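Local coordinates for protein peptidase M28 (Shewanella amazonensis SB2B, PDB 3IIB) that probably works as a zinc-dependent dipeptidase or carboxypeptidase of family M28, binding two zinc ions in its active site, at residues 274-279 against 421-426; 20-25 against 280-285; 354-359 against 427-432; 324-329 against 342-347. One frame throughout, in Å; residues are numbered along the deposited sequence. Where two conformers were deposited one is given.

Contact 1: residues 274-279 against 421-426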
loop_
_atom_site.group_PDB
_atom_site.type_symbol
_atom_site.label_atom_id
_atom_site.label_comp_id
_atom_site.label_asym_id
_atom_site.label_seq_id
_atom_site.Cartn_x
_atom_site.Cartn_y
_atom_site.Cartn_z
ATOM N N VAL A 274 -22.619 -1.388 -5.616
ATOM C CA VAL A 274 -23.353 -1.298 -6.893
ATOM C C VAL A 274 -23.573 -2.707 -7.523
ATOM O O VAL A 274 -24.689 -3.045 -7.986
ATOM C CB VAL A 274 -22.610 -0.375 -7.882
ATOM C CG1 VAL A 274 -23.254 -0.434 -9.267
ATOM C CG2 VAL A 274 -22.582 1.073 -7.334
ATOM N N ALA A 275 -22.506 -3.502 -7.534
ATOM C CA ALA A 275 -22.538 -4.835 -8.131
ATOM C C ALA A 275 -23.411 -5.750 -7.342
ATOM O O ALA A 275 -24.120 -6.584 -7.924
ATOM C CB ALA A 275 -21.132 -5.420 -8.228
ATOM N N ILE A 276 -23.363 -5.624 -6.015
ATOM C CA ILE A 276 -24.124 -6.529 -5.150
ATOM C C ILE A 276 -25.603 -6.345 -5.404
ATOM O O ILE A 276 -26.324 -7.320 -5.690
ATOM C CB ILE A 276 -23.766 -6.297 -3.673
ATOM C CG1 ILE A 276 -22.398 -6.906 -3.379
ATOM C CG2 ILE A 276 -24.843 -6.889 -2.732
ATOM C CD1 ILE A 276 -21.688 -6.306 -2.133
ATOM N N VAL A 277 -26.079 -5.092 -5.307
ATOM C CA VAL A 277 -27.540 -4.853 -5.457
ATOM C C VAL A 277 -28.020 -5.045 -6.900
ATOM O O VAL A 277 -29.110 -5.632 -7.126
ATOM C CB VAL A 277 -28.024 -3.516 -4.850
ATOM C CG1 VAL A 277 -27.666 -3.451 -3.329
ATOM C CG2 VAL A 277 -27.489 -2.278 -5.616
ATOM N N THR A 278 -27.199 -4.673 -7.879
ATOM C CA THR A 278 -27.567 -4.867 -9.316
ATOM C C THR A 278 -27.624 -6.347 -9.682
ATOM O O THR A 278 -28.593 -6.802 -10.293
ATOM C CB THR A 278 -26.631 -4.124 -10.252
ATOM O OG1 THR A 278 -26.628 -2.738 -9.896
ATOM C CG2 THR A 278 -27.094 -4.251 -11.720
ATOM N N ALA A 279 -26.585 -7.100 -9.317
ATOM C CA ALA A 279 -26.586 -8.544 -9.572
ATOM C C ALA A 279 -27.724 -9.260 -8.850
ATOM O O ALA A 279 -28.385 -10.118 -9.448
ATOM C CB ALA A 279 -25.219 -9.197 -9.197
ATOM N N ALA A 421 -25.862 -13.147 -2.967
ATOM C CA ALA A 421 -26.784 -14.218 -2.536
ATOM C C ALA A 421 -27.713 -13.704 -1.470
ATOM O O ALA A 421 -28.923 -13.887 -1.571
ATOM C CB ALA A 421 -26.027 -15.458 -2.001
ATOM N N VAL A 422 -27.165 -13.033 -0.452
ATOM C CA VAL A 422 -27.984 -12.561 0.682
ATOM C C VAL A 422 -28.929 -11.416 0.261
ATOM O O VAL A 422 -30.089 -11.382 0.683
ATOM C CB VAL A 422 -27.113 -12.104 1.842
ATOM C CG1 VAL A 422 -28.026 -11.620 2.973
ATOM C CG2 VAL A 422 -26.258 -13.280 2.330
ATOM N N TYR A 423 -28.465 -10.484 -0.586
ATOM C CA TYR A 423 -29.354 -9.420 -1.059
ATOM C C TYR A 423 -30.462 -9.973 -1.938
ATOM O O TYR A 423 -31.585 -9.480 -1.900
ATOM C CB TYR A 423 -28.622 -8.280 -1.781
ATOM C CG TYR A 423 -28.280 -7.154 -0.830
ATOM C CD1 TYR A 423 -27.149 -7.204 -0.020
ATOM C CD2 TYR A 423 -29.120 -6.053 -0.689
ATOM C CE1 TYR A 423 -26.846 -6.175 0.848
ATOM C CE2 TYR A 423 -28.836 -5.029 0.189
ATOM C CZ TYR A 423 -27.722 -5.095 0.978
ATOM O OH TYR A 423 -27.451 -4.051 1.858
ATOM N N ALA A 424 -30.142 -10.991 -2.735
ATOM C CA ALA A 424 -31.152 -11.607 -3.586
ATOM C C ALA A 424 -32.236 -12.248 -2.710
ATOM O O ALA A 424 -33.441 -12.081 -2.976
ATOM C CB ALA A 424 -30.531 -12.588 -4.547
ATOM N N GLN A 425 -31.826 -12.964 -1.668
ATOM C CA GLN A 425 -32.758 -13.535 -0.719
ATOM C C GLN A 425 -33.581 -12.421 -0.044
ATOM O O GLN A 425 -34.806 -12.507 0.074
ATOM C CB GLN A 425 -32.050 -14.350 0.371
ATOM C CG GLN A 425 -31.358 -15.597 -0.164
ATOM C CD GLN A 425 -30.874 -16.552 0.900
ATOM O OE1 GLN A 425 -30.568 -16.131 2.007
ATOM N NE2 GLN A 425 -30.838 -17.849 0.579
ATOM N N PHE A 426 -32.885 -11.402 0.465
ATOM C CA PHE A 426 -33.567 -10.291 1.121
ATOM C C PHE A 426 -34.600 -9.647 0.202
ATOM O O PHE A 426 -35.750 -9.413 0.617
ATOM C CB PHE A 426 -32.539 -9.244 1.586
ATOM C CG PHE A 426 -33.148 -8.020 2.213
ATOM C CD1 PHE A 426 -33.502 -8.022 3.549
ATOM C CD2 PHE A 426 -33.308 -6.840 1.491
ATOM C CE1 PHE A 426 -34.024 -6.888 4.144
ATOM C CE2 PHE A 426 -33.859 -5.717 2.086
ATOM C CZ PHE A 426 -34.215 -5.739 3.401
#
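Tyr423 reaches from helix 413-432 to helix 267-285 and lays its ring against two branched side chains, Ile276 and Val277, whose methyls meet it differently. Over one face of the ring sits CG1 of Val277, with Tyr423 CD2 4.0 Å away, and the valine and the tyrosine run side by side in the same direction. Ile276 comes in at a slant: its CG2 lies 3.6 Å from Tyr423 CD1. With CG1 beside the backbone N (chi1 -75°), the CG2 methyl is left anti to that N and faces Tyr423. The CA atoms of Val277 and Tyr423 are 6.6 Å apart, and the short methyls of Ile276 and Val277 reach the ring without long side chains. Replacing Tyr423 by an alanine would remove the ring and is likely to open a gap between the helices beside Ile276 CG2 and Val277 CG1. Leu390 of strand 387-392 also touches the Tyr423 side chain. All three residues are buried, and the side chain of Tyr423 is about 8 Å from that of the zinc ligand Asp331. This is apolar helix-helix packing in the alpha/beta zinc-peptidase fold of family M28.

Contact 2: residues 20-25 against 280-285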
loop_
_atom_site.group_PDB
_atom_site.type_symbol
_atom_site.label_atom_id
_atom_site.label_comp_id
_atom_site.label_asym_id
_atom_site.label_seq_id
_atom_site.Cartn_x
_atom_site.Cartn_y
_atom_site.Cartn_z
ATOM N N SER A 20 -22.565 -17.732 -10.413
ATOM C CA SER A 20 -22.563 -16.680 -11.480
ATOM C C SER A 20 -21.463 -15.642 -11.227
ATOM O O SER A 20 -21.294 -15.177 -10.137
ATOM C CB SER A 20 -23.910 -15.977 -11.549
ATOM O OG SER A 20 -23.855 -14.788 -12.348
ATOM N N SER A 21 -20.733 -15.277 -12.279
ATOM C CA SER A 21 -19.685 -14.258 -12.204
ATOM C C SER A 21 -20.274 -12.829 -12.324
ATOM O O SER A 21 -19.520 -11.845 -12.264
ATOM C CB SER A 21 -18.668 -14.493 -13.349
ATOM O OG SER A 21 -19.305 -14.268 -14.606
ATOM N N LEU A 22 -21.600 -12.715 -12.418
ATOM C CA LEU A 22 -22.263 -11.419 -12.710
ATOM C C LEU A 22 -21.835 -10.311 -11.736
ATOM O O LEU A 22 -21.431 -9.245 -12.167
ATOM C CB LEU A 22 -23.793 -11.554 -12.750
ATOM C CG LEU A 22 -24.525 -10.234 -13.086
ATOM C CD1 LEU A 22 -24.126 -9.639 -14.489
ATOM C CD2 LEU A 22 -26.068 -10.442 -12.943
ATOM N N GLY A 23 -21.924 -10.566 -10.432
ATOM C CA GLY A 23 -21.551 -9.552 -9.422
ATOM C C GLY A 23 -20.148 -9.037 -9.671
ATOM O O GLY A 23 -19.910 -7.828 -9.777
ATOM N N TYR A 24 -19.202 -9.965 -9.809
ATOM C CA TYR A 24 -17.800 -9.586 -10.050
ATOM C C TYR A 24 -17.672 -8.825 -11.375
ATOM O O TYR A 24 -16.984 -7.802 -11.471
ATOM C CB TYR A 24 -16.888 -10.822 -10.068
ATOM C CG TYR A 24 -15.448 -10.438 -10.420
ATOM C CD1 TYR A 24 -14.553 -10.016 -9.448
ATOM C CD2 TYR A 24 -15.034 -10.421 -11.755
ATOM C CE1 TYR A 24 -13.264 -9.649 -9.779
ATOM C CE2 TYR A 24 -13.758 -10.049 -12.094
ATOM C CZ TYR A 24 -12.878 -9.660 -11.104
ATOM O OH TYR A 24 -11.591 -9.308 -11.473
ATOM N N ASP A 25 -18.358 -9.332 -12.391
ATOM C CA ASP A 25 -18.293 -8.722 -13.720
ATOM C C ASP A 25 -18.807 -7.283 -13.715
ATOM O O ASP A 25 -18.298 -6.456 -14.450
ATOM C CB ASP A 25 -19.117 -9.530 -14.724
ATOM C CG ASP A 25 -18.534 -10.910 -15.026
ATOM O OD1 ASP A 25 -17.329 -11.154 -14.839
ATOM O OD2 ASP A 25 -19.346 -11.753 -15.439
ATOM N N ALA A 280 -27.967 -8.919 -7.588
ATOM C CA ALA A 280 -29.085 -9.520 -6.819
ATOM C C ALA A 280 -30.415 -9.292 -7.537
ATOM O O ALA A 280 -31.215 -10.220 -7.701
ATOM C CB ALA A 280 -29.124 -8.981 -5.379
ATOM N N ALA A 281 -30.646 -8.064 -7.982
ATOM C CA ALA A 281 -31.866 -7.730 -8.723
ATOM C C ALA A 281 -31.943 -8.501 -10.077
ATOM O O ALA A 281 -33.017 -8.964 -10.468
ATOM C CB ALA A 281 -31.991 -6.196 -8.917
ATOM N N LYS A 282 -30.816 -8.656 -10.776
ATOM C CA LYS A 282 -30.789 -9.371 -12.049
ATOM C C LYS A 282 -31.128 -10.836 -11.832
ATOM O O LYS A 282 -31.883 -11.409 -12.589
ATOM C CB LYS A 282 -29.421 -9.245 -12.719
ATOM C CG LYS A 282 -29.240 -10.056 -14.012
ATOM C CD LYS A 282 -30.278 -9.723 -15.059
ATOM C CE LYS A 282 -29.853 -10.207 -16.416
ATOM N NZ LYS A 282 -29.726 -11.690 -16.525
ATOM N N HIS A 283 -30.565 -11.444 -10.790
ATOM C CA HIS A 283 -30.949 -12.841 -10.507
ATOM C C HIS A 283 -32.451 -12.970 -10.275
ATOM O O HIS A 283 -33.050 -13.985 -10.625
ATOM C CB HIS A 283 -30.154 -13.419 -9.340
ATOM C CG HIS A 283 -28.706 -13.603 -9.659
ATOM N ND1 HIS A 283 -28.270 -14.388 -10.706
ATOM C CD2 HIS A 283 -27.598 -13.055 -9.114
ATOM C CE1 HIS A 283 -26.951 -14.307 -10.791
ATOM N NE2 HIS A 283 -26.520 -13.524 -9.819
ATOM N N ILE A 284 -33.039 -11.977 -9.626
ATOM C CA ILE A 284 -34.490 -11.970 -9.378
ATOM C C ILE A 284 -35.259 -11.778 -10.693
ATOM O O ILE A 284 -36.241 -12.510 -10.983
ATOM C CB ILE A 284 -34.874 -10.937 -8.307
ATOM C CG1 ILE A 284 -34.393 -11.417 -6.937
ATOM C CG2 ILE A 284 -36.436 -10.683 -8.332
ATOM C CD1 ILE A 284 -34.495 -10.363 -5.806
ATOM N N LEU A 285 -34.765 -10.847 -11.508
ATOM C CA LEU A 285 -35.337 -10.585 -12.838
ATOM C C LEU A 285 -35.353 -11.833 -13.713
ATOM O O LEU A 285 -36.324 -12.048 -14.497
ATOM C CB LEU A 285 -34.566 -9.430 -13.537
ATOM C CG LEU A 285 -35.076 -8.859 -14.872
ATOM C CD1 LEU A 285 -36.401 -8.119 -14.698
ATOM C CD2 LEU A 285 -34.000 -7.883 -15.459
HETATM O O HOH W 1 -23.692 -12.965 -9.555
#
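The turn 20-21 and the start of helix 22-33 lie beside the last turn of helix 267-285, the nearest CA atoms being those of Leu22 and Lys282, 8.8 Å apart. Side chains span this distance. Leu22 CD2 lies against the aliphatic base of Lys282, 3.6 Å from its CB, and the two side chains cross at about a right angle. The lysine then bends, and its NZ forms a salt bridge with Asp286. Ser20 OG lies at the edge of the His283 ring, near its plane and 3.5 Å from CE1. With OG turned opposite the backbone N (chi1 167°), the same hydroxyl accepts from Leu22 N at 3.1 Å, a capping bond at the start of the helix. Without the hydroxyl, as with an alanine at Ser20, Leu22 N would probably lose its cap and the CE1 edge of His283 its oxygen neighbour. Water 1 links the segments: it lies 2.9 Å from His283 NE2, accepts from Gly23 N at 3.1 Å and gives a weak bond to Ser20 O. A leucine suits the lysine's methylenes, whereas serine and histidine supply polar atoms round the water. That water gives the buried imidazole a polar partner and ties it to the N-terminal turn of helix 22-33.

Contact 3: residues 354-359 against 427-432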
loop_
_atom_site.group_PDB
_atom_site.type_symbol
_atom_site.label_atom_id
_atom_site.label_comp_id
_atom_site.label_asym_id
_atom_site.label_seq_id
_atom_site.Cartn_x
_atom_site.Cartn_y
_atom_site.Cartn_z
ATOM N N ASN A 354 -37.457 -14.571 11.321
ATOM C CA ASN A 354 -37.830 -15.924 10.861
ATOM C C ASN A 354 -37.757 -16.027 9.321
ATOM O O ASN A 354 -37.203 -17.000 8.779
ATOM C CB ASN A 354 -39.220 -16.269 11.420
ATOM C CG ASN A 354 -39.684 -17.710 11.099
ATOM O OD1 ASN A 354 -38.970 -18.678 11.333
ATOM N ND2 ASN A 354 -40.896 -17.829 10.581
ATOM N N ALA A 355 -38.311 -15.031 8.634
ATOM C CA ALA A 355 -38.284 -15.014 7.170
ATOM C C ALA A 355 -36.868 -15.106 6.674
ATOM O O ALA A 355 -36.615 -15.730 5.632
ATOM C CB ALA A 355 -38.941 -13.745 6.592
HETATM N N MSE A 356 -35.926 -14.429 7.343
HETATM C CA MSE A 356 -34.565 -14.415 6.820
HETATM C C MSE A 356 -33.701 -15.532 7.371
HETATM O O MSE A 356 -32.503 -15.530 7.163
HETATM C CB MSE A 356 -33.915 -13.062 7.025
HETATM C CG MSE A 356 -34.585 -11.962 6.175
HETATM SE SE MSE A 356 -34.557 -12.361 4.301
HETATM C CE MSE A 356 -32.807 -12.783 3.990
ATOM N N LYS A 357 -34.297 -16.495 8.073
ATOM C CA LYS A 357 -33.503 -17.635 8.520
ATOM C C LYS A 357 -33.055 -18.445 7.315
ATOM O O LYS A 357 -32.165 -19.255 7.431
ATOM C CB LYS A 357 -34.241 -18.458 9.563
ATOM C CG LYS A 357 -34.087 -17.817 10.951
ATOM C CD LYS A 357 -34.875 -18.535 12.039
ATOM C CE LYS A 357 -34.710 -17.842 13.391
ATOM N NZ LYS A 357 -33.379 -17.193 13.564
ATOM N N VAL A 358 -33.645 -18.170 6.148
ATOM C CA VAL A 358 -33.176 -18.758 4.915
ATOM C C VAL A 358 -31.676 -18.461 4.641
ATOM O O VAL A 358 -31.011 -19.248 3.947
ATOM C CB VAL A 358 -34.058 -18.349 3.715
ATOM C CG1 VAL A 358 -33.950 -16.852 3.381
ATOM C CG2 VAL A 358 -33.707 -19.182 2.523
ATOM N N ALA A 359 -31.164 -17.347 5.180
ATOM C CA ALA A 359 -29.765 -16.934 4.998
ATOM C C ALA A 359 -28.811 -17.504 6.052
ATOM O O ALA A 359 -27.602 -17.331 5.930
ATOM C CB ALA A 359 -29.635 -15.377 4.960
ATOM N N ALA A 427 -34.193 -9.272 -0.999
ATOM C CA ALA A 427 -35.090 -8.559 -1.894
ATOM C C ALA A 427 -36.260 -9.477 -2.279
ATOM O O ALA A 427 -37.388 -9.038 -2.269
ATOM C CB ALA A 427 -34.379 -8.021 -3.129
ATOM N N TRP A 428 -36.002 -10.758 -2.528
ATOM C CA TRP A 428 -37.098 -11.671 -2.858
ATOM C C TRP A 428 -38.047 -11.883 -1.669
ATOM O O TRP A 428 -39.267 -11.739 -1.792
ATOM C CB TRP A 428 -36.586 -13.001 -3.390
ATOM C CG TRP A 428 -37.715 -13.866 -3.765
ATOM C CD1 TRP A 428 -38.233 -14.915 -3.069
ATOM C CD2 TRP A 428 -38.534 -13.700 -4.917
ATOM N NE1 TRP A 428 -39.337 -15.426 -3.728
ATOM C CE2 TRP A 428 -39.532 -14.699 -4.871
ATOM C CE3 TRP A 428 -38.522 -12.802 -5.986
ATOM C CZ2 TRP A 428 -40.501 -14.813 -5.849
ATOM C CZ3 TRP A 428 -39.527 -12.910 -6.948
ATOM C CH2 TRP A 428 -40.484 -13.908 -6.866
ATOM N N VAL A 429 -37.519 -12.255 -0.514
ATOM C CA VAL A 429 -38.360 -12.472 0.647
ATOM C C VAL A 429 -39.160 -11.208 1.001
ATOM O O VAL A 429 -40.385 -11.277 1.197
ATOM C CB VAL A 429 -37.544 -13.001 1.864
ATOM C CG1 VAL A 429 -38.411 -13.042 3.095
ATOM C CG2 VAL A 429 -36.991 -14.433 1.555
HETATM N N MSE A 430 -38.518 -10.042 0.998
HETATM C CA MSE A 430 -39.238 -8.837 1.324
HETATM C C MSE A 430 -40.276 -8.430 0.267
HETATM O O MSE A 430 -41.346 -7.919 0.634
HETATM C CB MSE A 430 -38.290 -7.659 1.567
HETATM C CG MSE A 430 -37.379 -7.817 2.752
HETATM SE SE MSE A 430 -38.331 -7.795 4.452
HETATM C CE MSE A 430 -38.426 -9.436 4.585
ATOM N N ALA A 431 -39.976 -8.669 -1.020
ATOM C CA ALA A 431 -40.905 -8.332 -2.097
ATOM C C ALA A 431 -42.111 -9.253 -2.148
ATOM O O ALA A 431 -43.065 -8.966 -2.873
ATOM C CB ALA A 431 -40.192 -8.333 -3.484
ATOM N N ASN A 432 -42.070 -10.336 -1.366
ATOM C CA ASN A 432 -43.192 -11.283 -1.300
ATOM C C ASN A 432 -43.759 -11.492 0.124
ATOM O O ASN A 432 -44.709 -12.258 0.329
ATOM C CB ASN A 432 -42.754 -12.584 -1.944
ATOM C CG ASN A 432 -42.510 -12.413 -3.426
ATOM O OD1 ASN A 432 -43.456 -12.311 -4.186
ATOM N ND2 ASN A 432 -41.226 -12.286 -3.838
#
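Where helix 346-355 gives way to the 3-10 turn 357-359, the chain runs past the end part of helix 413-432, and the nearest CA atoms are those of Ala355 and Val429, 7.0 Å apart. Val429 is the residue on which the three partners converge. Its CG1 meets Ala355 CB at 3.6 Å; a side chain of one carbon suits this point, because the valine methyl fills the short distance between the backbones. Met356 is the first residue to leave helical geometry. Its CB does not aim straight at the helix, but with CG beside the backbone N (chi1 -67°) the bend at chi2 (-58°) brings the selenium of this selenomethionine to 3.9 Å from Val429 CB. The two side chains run antiparallel alongside each other. On the other branch, CG2 of Val429 has Val358 CG1 as a looser neighbour at 4.3 Å. One valine thus uses both methyls and its CB, and the contact is wholly apolar. Within the same turn of helix 413-432, Asn432 ND2 donates back to Trp428 O at 2.9 Å and lies over the centre of one face of the Trp428 ring. Met356 and Val358 also touch Gln425. In the alpha/beta fold of the M28 peptidase, away from the zinc site, this packing joins helix 413-432 to the C-terminal end of helix 346-355 and the 3-10 segment after it.

Contact 4: residues 324-329 against 342-347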
loop_
_atom_site.group_PDB
_atom_site.type_symbol
_atom_site.label_atom_id
_atom_site.label_comp_id
_atom_site.label_asym_id
_atom_site.label_seq_id
_atom_site.Cartn_x
_atom_site.Cartn_y
_atom_site.Cartn_z
ATOM N N HIS A 324 -43.135 2.629 0.287
ATOM C CA HIS A 324 -41.840 1.956 0.410
ATOM C C HIS A 324 -41.959 0.927 1.511
ATOM O O HIS A 324 -42.172 1.269 2.667
ATOM C CB HIS A 324 -40.711 2.927 0.720
ATOM C CG HIS A 324 -40.227 3.656 -0.478
ATOM N ND1 HIS A 324 -41.069 4.413 -1.267
ATOM C CD2 HIS A 324 -39.010 3.696 -1.070
ATOM C CE1 HIS A 324 -40.378 4.916 -2.271
ATOM N NE2 HIS A 324 -39.131 4.484 -2.187
ATOM N N TYR A 325 -41.926 -0.334 1.151
ATOM C CA TYR A 325 -42.120 -1.392 2.128
ATOM C C TYR A 325 -40.917 -1.459 3.084
ATOM O O TYR A 325 -41.080 -1.480 4.303
ATOM C CB TYR A 325 -42.337 -2.703 1.387
ATOM C CG TYR A 325 -42.616 -3.881 2.293
ATOM C CD1 TYR A 325 -43.762 -3.929 3.091
ATOM C CD2 TYR A 325 -41.756 -4.962 2.315
ATOM C CE1 TYR A 325 -44.006 -5.034 3.919
ATOM C CE2 TYR A 325 -41.989 -6.058 3.169
ATOM C CZ TYR A 325 -43.113 -6.085 3.916
ATOM O OH TYR A 325 -43.296 -7.176 4.738
ATOM N N ILE A 326 -39.714 -1.505 2.510
ATOM C CA ILE A 326 -38.471 -1.559 3.268
ATOM C C ILE A 326 -37.377 -1.093 2.362
ATOM O O ILE A 326 -37.477 -1.243 1.135
ATOM C CB ILE A 326 -38.190 -2.970 3.805
ATOM C CG1 ILE A 326 -37.064 -2.940 4.854
ATOM C CG2 ILE A 326 -37.846 -3.924 2.658
ATOM C CD1 ILE A 326 -37.132 -4.120 5.873
ATOM N N ALA A 327 -36.344 -0.513 2.953
ATOM C CA ALA A 327 -35.164 -0.069 2.228
ATOM C C ALA A 327 -33.879 -0.588 2.876
ATOM O O ALA A 327 -33.831 -0.688 4.088
ATOM C CB ALA A 327 -35.115 1.474 2.202
ATOM N N ALA A 328 -32.847 -0.881 2.069
ATOM C CA ALA A 328 -31.528 -1.333 2.551
ATOM C C ALA A 328 -30.468 -0.913 1.565
ATOM O O ALA A 328 -30.763 -0.726 0.379
ATOM C CB ALA A 328 -31.455 -2.860 2.779
ATOM N N GLU A 329 -29.257 -0.721 2.062
ATOM C CA GLU A 329 -28.134 -0.291 1.227
ATOM C C GLU A 329 -26.861 -1.065 1.549
ATOM O O GLU A 329 -26.520 -1.241 2.720
ATOM C CB GLU A 329 -27.857 1.185 1.392
ATOM C CG GLU A 329 -26.633 1.623 0.620
ATOM C CD GLU A 329 -26.397 3.131 0.600
ATOM O OE1 GLU A 329 -26.439 3.737 1.688
ATOM O OE2 GLU A 329 -26.172 3.698 -0.517
ATOM N N TRP A 342 -32.732 -4.957 11.905
ATOM C CA TRP A 342 -33.986 -4.411 11.376
ATOM C C TRP A 342 -34.339 -3.090 11.986
ATOM O O TRP A 342 -33.899 -2.746 13.080
ATOM C CB TRP A 342 -35.153 -5.389 11.618
ATOM C CG TRP A 342 -34.914 -6.738 11.044
ATOM C CD1 TRP A 342 -34.341 -7.817 11.679
ATOM C CD2 TRP A 342 -35.162 -7.153 9.699
ATOM N NE1 TRP A 342 -34.272 -8.883 10.819
ATOM C CE2 TRP A 342 -34.754 -8.488 9.593
ATOM C CE3 TRP A 342 -35.712 -6.540 8.579
ATOM C CZ2 TRP A 342 -34.879 -9.200 8.426
ATOM C CZ3 TRP A 342 -35.850 -7.265 7.427
ATOM C CH2 TRP A 342 -35.437 -8.558 7.345
ATOM N N ARG A 343 -35.196 -2.372 11.271
ATOM C CA ARG A 343 -35.931 -1.243 11.828
ATOM C C ARG A 343 -37.339 -1.376 11.308
ATOM O O ARG A 343 -37.684 -0.828 10.257
ATOM C CB ARG A 343 -35.278 0.056 11.392
ATOM C CG ARG A 343 -35.797 1.256 12.102
ATOM C CD ARG A 343 -35.319 1.443 13.523
ATOM N NE ARG A 343 -35.750 2.782 13.945
ATOM C CZ ARG A 343 -36.840 3.057 14.672
ATOM N NH1 ARG A 343 -37.627 2.091 15.141
ATOM N NH2 ARG A 343 -37.164 4.332 14.944
ATOM N N VAL A 344 -38.114 -2.214 12.018
ATOM C CA VAL A 344 -39.502 -2.526 11.681
ATOM C C VAL A 344 -40.396 -2.393 12.940
ATOM O O VAL A 344 -39.908 -2.232 14.069
ATOM C CB VAL A 344 -39.622 -3.941 11.092
ATOM C CG1 VAL A 344 -38.743 -4.094 9.806
ATOM C CG2 VAL A 344 -39.238 -5.021 12.171
ATOM N N ALA A 345 -41.710 -2.517 12.745
ATOM C CA ALA A 345 -42.638 -2.596 13.847
ATOM C C ALA A 345 -42.218 -3.663 14.862
ATOM O O ALA A 345 -41.700 -4.735 14.500
ATOM C CB ALA A 345 -44.073 -2.880 13.317
ATOM N N ASP A 346 -42.496 -3.391 16.132
ATOM C CA ASP A 346 -42.229 -4.355 17.167
ATOM C C ASP A 346 -42.859 -5.718 16.810
ATOM O O ASP A 346 -42.224 -6.764 17.009
ATOM C CB ASP A 346 -42.740 -3.875 18.528
ATOM C CG ASP A 346 -41.874 -2.750 19.123
ATOM O OD1 ASP A 346 -40.671 -2.667 18.763
ATOM O OD2 ASP A 346 -42.424 -1.980 19.943
ATOM N N THR A 347 -44.086 -5.699 16.271
ATOM C CA THR A 347 -44.813 -6.933 15.963
ATOM C C THR A 347 -44.310 -7.630 14.679
ATOM O O THR A 347 -44.699 -8.755 14.405
ATOM C CB THR A 347 -46.325 -6.705 15.817
ATOM O OG1 THR A 347 -46.564 -5.740 14.775
ATOM C CG2 THR A 347 -46.946 -6.245 17.141
#
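Apolar contact between Ile326 and the pair Trp342 and Val344 is all that joins the two segments directly. The end of the isoleucine does the touching: its CD1 sits in the plane of the indole, 3.7 Å from Trp342 CZ3 and 3.9 Å from Trp342 CE3. The two side chains cross at about a right angle, so a methyl meets the rim of the six-membered ring. Ile326 gets there through an extended chain, with CG1 opposite the backbone N (chi1 -167°) and CD1 continuing outward (chi2 154°). The same CD1 is 4.3 Å from Val344 CG1, a lighter touch. The backbones stay well apart, Ile326 CA and Val344 CA at 8.5 Å, and the CG1-CD1 arm of Ile326 bridges this gap to the rim of the indole.

Polar bonds belong instead to each segment's own surroundings. Strand 324-329 pairs through its backbone with strand 247-257, while Val344 N is bonded to the side chain of Asn369. Helix 413-432 adds to the apolar surroundings, since Met430 touches both Ile326 and Trp342, and Phe426 packs on Trp342. In this alpha/beta M28 peptidase fold, Ile326 packs strand 324-329, which also bonds through Ala327 to strand 387-392, against the end of strand 337-343 and the loop after it, in a buried apolar cluster with helix 413-432.

Overall arrangement
Contacts 1, 3 and 4 are buried and apolar, whereas contact 2 lies nearer the surface and adds a water, a serine cap and a lysine. Helix 267-285 serves contacts 1 and 2, helix 413-432 serves contacts 1 and 3, and helix 346-355 is shared by contacts 3 and 4; Ile284 bridges from contact 2 to Ala427 in contact 3. Contact 4 joins the large mixed sheet to the small one, and meets contact 3 where Met356 CG lies against Trp342 CZ2 and contact 1 where Phe426 touches Trp342. Contact 1 is the one nearer the zinc ligands, the others lying away from the annotated sites. Contacts 2 and 4 do not touch, being about 10 Å apart at their nearest atoms.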